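Putative short-chain dehydrogenase/reductase (Burkholderia xenovorans, PDB 5IZ4) is probably an NAD(P)-dependent oxidoreductase of the short-chain dehydrogenase/reductase family, possibly a 3-oxoacyl-[acyl-carrier-protein] reductase, and binds ADP in its nucleotide pocket. Local coordinates at residues 12-24 and 31-45. Residues are numbered along the deposited sequence; the frame is centred on the assembly and turned at random. Where two conformers were deposited one is given.
With ADP (adenosine-5'-diphosphate), chain B.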
loop_
_atom_site.group_PDB
_atom_site.type_symbol
_atom_site.label_atom_id
_atom_site.label_comp_id
_atom_site.label_asym_id
_atom_site.label_seq_id
_atom_site.Cartn_x
_atom_site.Cartn_y
_atom_site.Cartn_z
ATOM N N SER A 12 30.710 -9.142 25.543
ATOM C CA SER A 12 29.847 -8.898 26.689
ATOM C C SER A 12 28.705 -9.906 26.726
ATOM O O SER A 12 28.209 -10.357 25.691
ATOM C CB SER A 12 29.284 -7.478 26.643
ATOM O OG SER A 12 28.414 -7.243 27.737
ATOM N N SER A 13 28.294 -10.265 27.941
ATOM C CA SER A 13 27.157 -11.153 28.139
ATOM C C SER A 13 25.830 -10.405 28.189
ATOM O O SER A 13 24.783 -11.037 28.344
ATOM C CB SER A 13 27.345 -11.975 29.421
ATOM O OG SER A 13 27.691 -11.144 30.515
ATOM N N THR A 14 25.850 -9.085 28.052
ATOM C CA THR A 14 24.653 -8.265 28.006
ATOM C C THR A 14 24.441 -7.732 26.596
ATOM O O THR A 14 25.404 -7.261 25.978
ATOM C CB THR A 14 24.783 -7.108 29.000
ATOM O OG1 THR A 14 24.988 -7.660 30.309
ATOM C CG2 THR A 14 23.524 -6.251 29.010
ATOM N N PRO A 15 23.224 -7.782 26.050
ATOM C CA PRO A 15 23.013 -7.297 24.679
ATOM C C PRO A 15 23.253 -5.796 24.567
ATOM O O PRO A 15 23.139 -5.047 25.542
ATOM C CB PRO A 15 21.547 -7.657 24.391
ATOM C CG PRO A 15 20.924 -7.819 25.739
ATOM C CD PRO A 15 21.999 -8.362 26.629
ATOM N N VAL A 16 23.590 -5.365 23.352
ATOM C CA VAL A 16 24.011 -3.994 23.069
ATOM C C VAL A 16 23.078 -3.362 22.043
ATOM O O VAL A 16 22.800 -3.960 20.992
ATOM C CB VAL A 16 25.462 -3.948 22.550
ATOM C CG1 VAL A 16 25.793 -2.551 22.037
ATOM C CG2 VAL A 16 26.433 -4.375 23.640
ATOM N N CYS A 17 22.630 -2.138 22.330
ATOM C CA CYS A 17 21.883 -1.332 21.375
ATOM C C CYS A 17 22.685 -0.092 21.013
ATOM O O CYS A 17 23.192 0.601 21.902
ATOM C CB CYS A 17 20.520 -0.921 21.933
ATOM S SG CYS A 17 19.535 -0.007 20.716
ATOM N N VAL A 18 22.812 0.176 19.709
ATOM C CA VAL A 18 23.453 1.386 19.193
ATOM C C VAL A 18 22.363 2.324 18.689
ATOM O O VAL A 18 21.508 1.919 17.892
ATOM C CB VAL A 18 24.443 1.047 18.068
ATOM C CG1 VAL A 18 25.078 2.324 17.499
ATOM C CG2 VAL A 18 25.523 0.075 18.568
ATOM N N ILE A 19 22.379 3.575 19.147
ATOM C CA ILE A 19 21.337 4.545 18.806
ATOM C C ILE A 19 22.006 5.779 18.206
ATOM O O ILE A 19 22.756 6.473 18.903
ATOM C CB ILE A 19 20.497 4.937 20.037
ATOM C CG1 ILE A 19 19.909 3.698 20.751
ATOM C CG2 ILE A 19 19.368 5.897 19.653
ATOM C CD1 ILE A 19 20.709 3.252 21.989
ATOM N N THR A 20 21.740 6.063 16.926
ATOM C CA THR A 20 22.151 7.370 16.416
ATOM C C THR A 20 21.048 8.386 16.685
ATOM O O THR A 20 19.908 8.031 16.974
ATOM C CB THR A 20 22.477 7.353 14.920
ATOM O OG1 THR A 20 21.286 7.103 14.154
ATOM C CG2 THR A 20 23.553 6.317 14.596
ATOM N N GLY A 21 21.399 9.668 16.588
ATOM C CA GLY A 21 20.438 10.689 16.959
ATOM C C GLY A 21 20.028 10.595 18.405
ATOM O O GLY A 21 18.891 10.944 18.753
ATOM N N SER A 22 20.929 10.133 19.267
ATOM C CA SER A 22 20.565 9.769 20.630
ATOM C C SER A 22 20.590 10.936 21.601
ATOM O O SER A 22 20.243 10.751 22.775
ATOM C CB SER A 22 21.491 8.669 21.152
ATOM O OG SER A 22 20.952 8.098 22.338
ATOM N N ALA A 23 20.969 12.133 21.147
ATOM C CA ALA A 23 21.063 13.273 22.052
ATOM C C ALA A 23 19.709 13.850 22.435
ATOM O O ALA A 23 19.626 14.589 23.423
ATOM C CB ALA A 23 21.910 14.377 21.423
ATOM N N SER A 24 18.652 13.544 21.683
ATOM C CA SER A 24 17.376 14.206 21.905
ATOM C C SER A 24 16.272 13.396 21.247
ATOM O O SER A 24 16.526 12.413 20.547
ATOM C CB SER A 24 17.383 15.631 21.350
ATOM O OG SER A 24 17.677 15.607 19.964
ATOM N N ALA A 31 17.223 5.244 23.666
ATOM C CA ALA A 31 18.326 4.843 24.527
ATOM C C ALA A 31 17.821 4.533 25.931
ATOM O O ALA A 31 18.188 3.514 26.527
ATOM C CB ALA A 31 19.389 5.945 24.566
ATOM N N LEU A 32 16.949 5.388 26.463
ATOM C CA LEU A 32 16.433 5.177 27.810
ATOM C C LEU A 32 15.633 3.881 27.903
ATOM O O LEU A 32 15.789 3.113 28.861
ATOM C CB LEU A 32 15.576 6.369 28.231
ATOM C CG LEU A 32 15.071 6.344 29.678
ATOM C CD1 LEU A 32 16.226 6.153 30.659
ATOM C CD2 LEU A 32 14.293 7.612 30.005
ATOM N N ARG A 33 14.785 3.612 26.910
ATOM C CA ARG A 33 13.951 2.412 26.957
ATOM C C ARG A 33 14.798 1.146 26.917
ATOM O O ARG A 33 14.516 0.180 27.641
ATOM C CB ARG A 33 12.949 2.414 25.801
ATOM C CG ARG A 33 12.026 1.196 25.810
ATOM C CD ARG A 33 11.221 1.170 27.094
ATOM N NE ARG A 33 10.356 -0.004 27.235
ATOM C CZ ARG A 33 10.752 -1.162 27.758
ATOM N NH1 ARG A 33 12.009 -1.319 28.155
ATOM N NH2 ARG A 33 9.899 -2.172 27.871
ATOM N N PHE A 34 15.836 1.123 26.075
ATOM C CA PHE A 34 16.727 -0.032 26.076
ATOM C C PHE A 34 17.492 -0.127 27.392
ATOM O O PHE A 34 17.698 -1.227 27.916
ATOM C CB PHE A 34 17.673 0.016 24.868
ATOM C CG PHE A 34 17.067 -0.566 23.607
ATOM C CD1 PHE A 34 16.196 0.177 22.833
ATOM C CD2 PHE A 34 17.356 -1.867 23.214
ATOM C CE1 PHE A 34 15.620 -0.363 21.688
ATOM C CE2 PHE A 34 16.793 -2.415 22.066
ATOM C CZ PHE A 34 15.922 -1.665 21.299
ATOM N N ALA A 35 17.882 1.020 27.965
ATOM C CA ALA A 35 18.529 1.002 29.277
ATOM C C ALA A 35 17.612 0.400 30.339
ATOM O O ALA A 35 18.058 -0.372 31.197
ATOM C CB ALA A 35 18.955 2.418 29.667
ATOM N N GLN A 36 16.323 0.745 30.297
ATOM C CA GLN A 36 15.363 0.193 31.246
ATOM C C GLN A 36 15.196 -1.311 31.083
ATOM O O GLN A 36 14.820 -1.995 32.043
ATOM C CB GLN A 36 14.026 0.920 31.079
ATOM C CG GLN A 36 14.080 2.335 31.651
ATOM C CD GLN A 36 12.969 3.243 31.162
ATOM O OE1 GLN A 36 12.327 2.981 30.142
ATOM N NE2 GLN A 36 12.745 4.336 31.892
ATOM N N ALA A 37 15.475 -1.837 29.896
ATOM C CA ALA A 37 15.407 -3.265 29.635
ATOM C C ALA A 37 16.665 -4.007 30.060
ATOM O O ALA A 37 16.717 -5.236 29.924
ATOM C CB ALA A 37 15.144 -3.495 28.149
ATOM N N GLY A 38 17.674 -3.304 30.568
ATOM C CA GLY A 38 18.908 -3.939 30.970
ATOM C C GLY A 38 19.979 -3.987 29.907
ATOM O O GLY A 38 21.081 -4.476 30.189
ATOM N N TRP A 39 19.706 -3.482 28.706
ATOM C CA TRP A 39 20.710 -3.499 27.649
ATOM C C TRP A 39 21.785 -2.448 27.895
ATOM O O TRP A 39 21.553 -1.420 28.541
ATOM C CB TRP A 39 20.076 -3.240 26.279
ATOM C CG TRP A 39 19.227 -4.369 25.755
ATOM C CD1 TRP A 39 18.380 -5.168 26.474
ATOM C CD2 TRP A 39 19.152 -4.823 24.398
ATOM N NE1 TRP A 39 17.777 -6.086 25.643
ATOM C CE2 TRP A 39 18.234 -5.894 24.364
ATOM C CE3 TRP A 39 19.768 -4.425 23.207
ATOM C CZ2 TRP A 39 17.922 -6.580 23.183
ATOM C CZ3 TRP A 39 19.451 -5.107 22.026
ATOM C CH2 TRP A 39 18.533 -6.168 22.028
ATOM N N SER A 40 22.975 -2.717 27.367
ATOM C CA SER A 40 24.001 -1.694 27.258
ATOM C C SER A 40 23.690 -0.827 26.048
ATOM O O SER A 40 23.258 -1.331 25.005
ATOM C CB SER A 40 25.386 -2.328 27.127
ATOM O OG SER A 40 25.670 -3.171 28.232
ATOM N N VAL A 41 23.899 0.481 26.173
ATOM C CA VAL A 41 23.502 1.407 25.119
ATOM C C VAL A 41 24.713 2.207 24.669
ATOM O O VAL A 41 25.473 2.726 25.500
ATOM C CB VAL A 41 22.345 2.321 25.563
ATOM C CG1 VAL A 41 21.087 1.484 25.768
ATOM C CG2 VAL A 41 22.692 3.067 26.850
ATOM N N ALA A 42 24.920 2.252 23.352
ATOM C CA ALA A 42 25.910 3.125 22.731
ATOM C C ALA A 42 25.166 4.367 22.250
ATOM O O ALA A 42 24.357 4.296 21.315
ATOM C CB ALA A 42 26.633 2.414 21.590
ATOM N N ILE A 43 25.418 5.489 22.914
ATOM C CA ILE A 43 24.641 6.711 22.742
ATOM C C ILE A 43 25.310 7.551 21.663
ATOM O O ILE A 43 26.405 8.089 21.861
ATOM C CB ILE A 43 24.526 7.466 24.072
ATOM C CG1 ILE A 43 23.583 6.700 25.011
ATOM C CG2 ILE A 43 24.011 8.885 23.875
ATOM C CD1 ILE A 43 23.783 7.055 26.460
ATOM N N GLY A 44 24.660 7.654 20.509
ATOM C CA GLY A 44 25.246 8.393 19.410
ATOM C C GLY A 44 24.971 9.873 19.481
ATOM O O GLY A 44 23.835 10.315 19.293
ATOM N N ASN A 45 26.011 10.643 19.774
ATOM C CA ASN A 45 25.944 12.093 19.810
ATOM C C ASN A 45 26.373 12.655 18.461
ATOM O O ASN A 45 27.240 12.096 17.786
ATOM C CB ASN A 45 26.860 12.642 20.914
ATOM C CG ASN A 45 26.849 14.148 20.978
ATOM O OD1 ASN A 45 25.818 14.753 21.246
ATOM N ND2 ASN A 45 27.999 14.763 20.740
HETATM P PB ADP B . 13.172 13.374 16.469
HETATM O O1B ADP B . 14.068 12.705 15.365
HETATM O O2B ADP B . 13.366 12.860 17.925
HETATM O O3B ADP B . 11.695 13.700 16.080
HETATM P PA ADP B . 15.499 15.302 16.828
HETATM O O1A ADP B . 16.028 16.472 15.819
HETATM O O2A ADP B . 15.783 15.676 18.316
HETATM O O3A ADP B . 14.005 14.991 16.398
HETATM O "O5'" ADP B . 16.531 14.104 16.339
HETATM C "C5'" ADP B . 17.497 14.300 15.292
HETATM C "C4'" ADP B . 18.842 13.946 15.931
HETATM O "O4'" ADP B . 19.837 13.620 14.882
HETATM C "C3'" ADP B . 19.468 15.094 16.762
HETATM O "O3'" ADP B . 20.175 14.610 17.869
HETATM C "C2'" ADP B . 20.464 15.672 15.719
HETATM O "O2'" ADP B . 21.470 16.364 16.461
HETATM C "C1'" ADP B . 21.000 14.394 15.101
HETATM N N9 ADP B . 21.685 14.657 13.819
HETATM C C8 ADP B . 21.410 15.630 12.844
HETATM N N7 ADP B . 22.260 15.543 11.849
HETATM C C5 ADP B . 23.113 14.504 12.164
HETATM C C6 ADP B . 24.198 13.956 11.505
HETATM N N6 ADP B . 24.595 14.454 10.308
HETATM N N1 ADP B . 24.849 12.930 12.065
HETATM C C2 ADP B . 24.437 12.467 13.257
HETATM N N3 ADP B . 23.417 12.934 13.954
HETATM C C4 ADP B . 22.763 13.954 13.383
HETATM O O HOH W 1 26.857 -5.387 27.049
HETATM O O HOH W 2 23.624 11.561 16.376
HETATM O O HOH W 3 22.479 13.045 18.606
#
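Pro-15 packs on one face of the Trp-39 indole: its CG sits 3.5 Å from the centroid of the five-membered ring, almost on the normal, a CH-pi contact. Phe-34 CD2 lies over the opposite face of the indole, offset toward the rim, which sandwiches the ring. The Phe-34 ring in turn receives Cys-17 SG, 3.7 Å from its centroid and 6° off the normal. With SG anti to the backbone N (chi1 -176°), the sulfur is carried over that face while Cys-17 CB touches Phe-34 CD2 at 3.5 Å. Ile-19 CD1 packs 4.0 Å from Ala-31 CB and meets Val-41 CB on the same face of the sheet as Cys-17; Trp-246 of helix 238-250 meets both aromatic rings edge-to-face.

The axes of the short segments 16-20 and 40-45 run parallel within 17°, joined by helix 25-36 in the first beta-alpha-beta unit of the Rossmann fold. Backbone bonds alternate between them: Ser-40 N to Pro-15 O, Cys-17 N to Ser-40 O, Ala-42 N to Cys-17 O, Ile-19 N to Ala-42 O and Gly-44 N to Ile-19 O. Past Ile-19, Ser-22 N donates to Gly-44 O (2.9 Å), tying the Gly-21 to Ser-24 type I turn to strand 40-45. Ser-22 OG, buried without a polar partner, packs 3.5 Å from Ala-31 CB.

Water extends the polar contacts at both ends. One molecule bridges Thr-14 O and Ser-40 OG; another joins Ala-23 N and Gly-44 O to ADP O3'. Ser-24 OG donates to ADP O2A at 2.5 Å, placing the turn beside the ribose and alpha-phosphate; the nucleotide is also hydrogen-bonded to Ile-26 N.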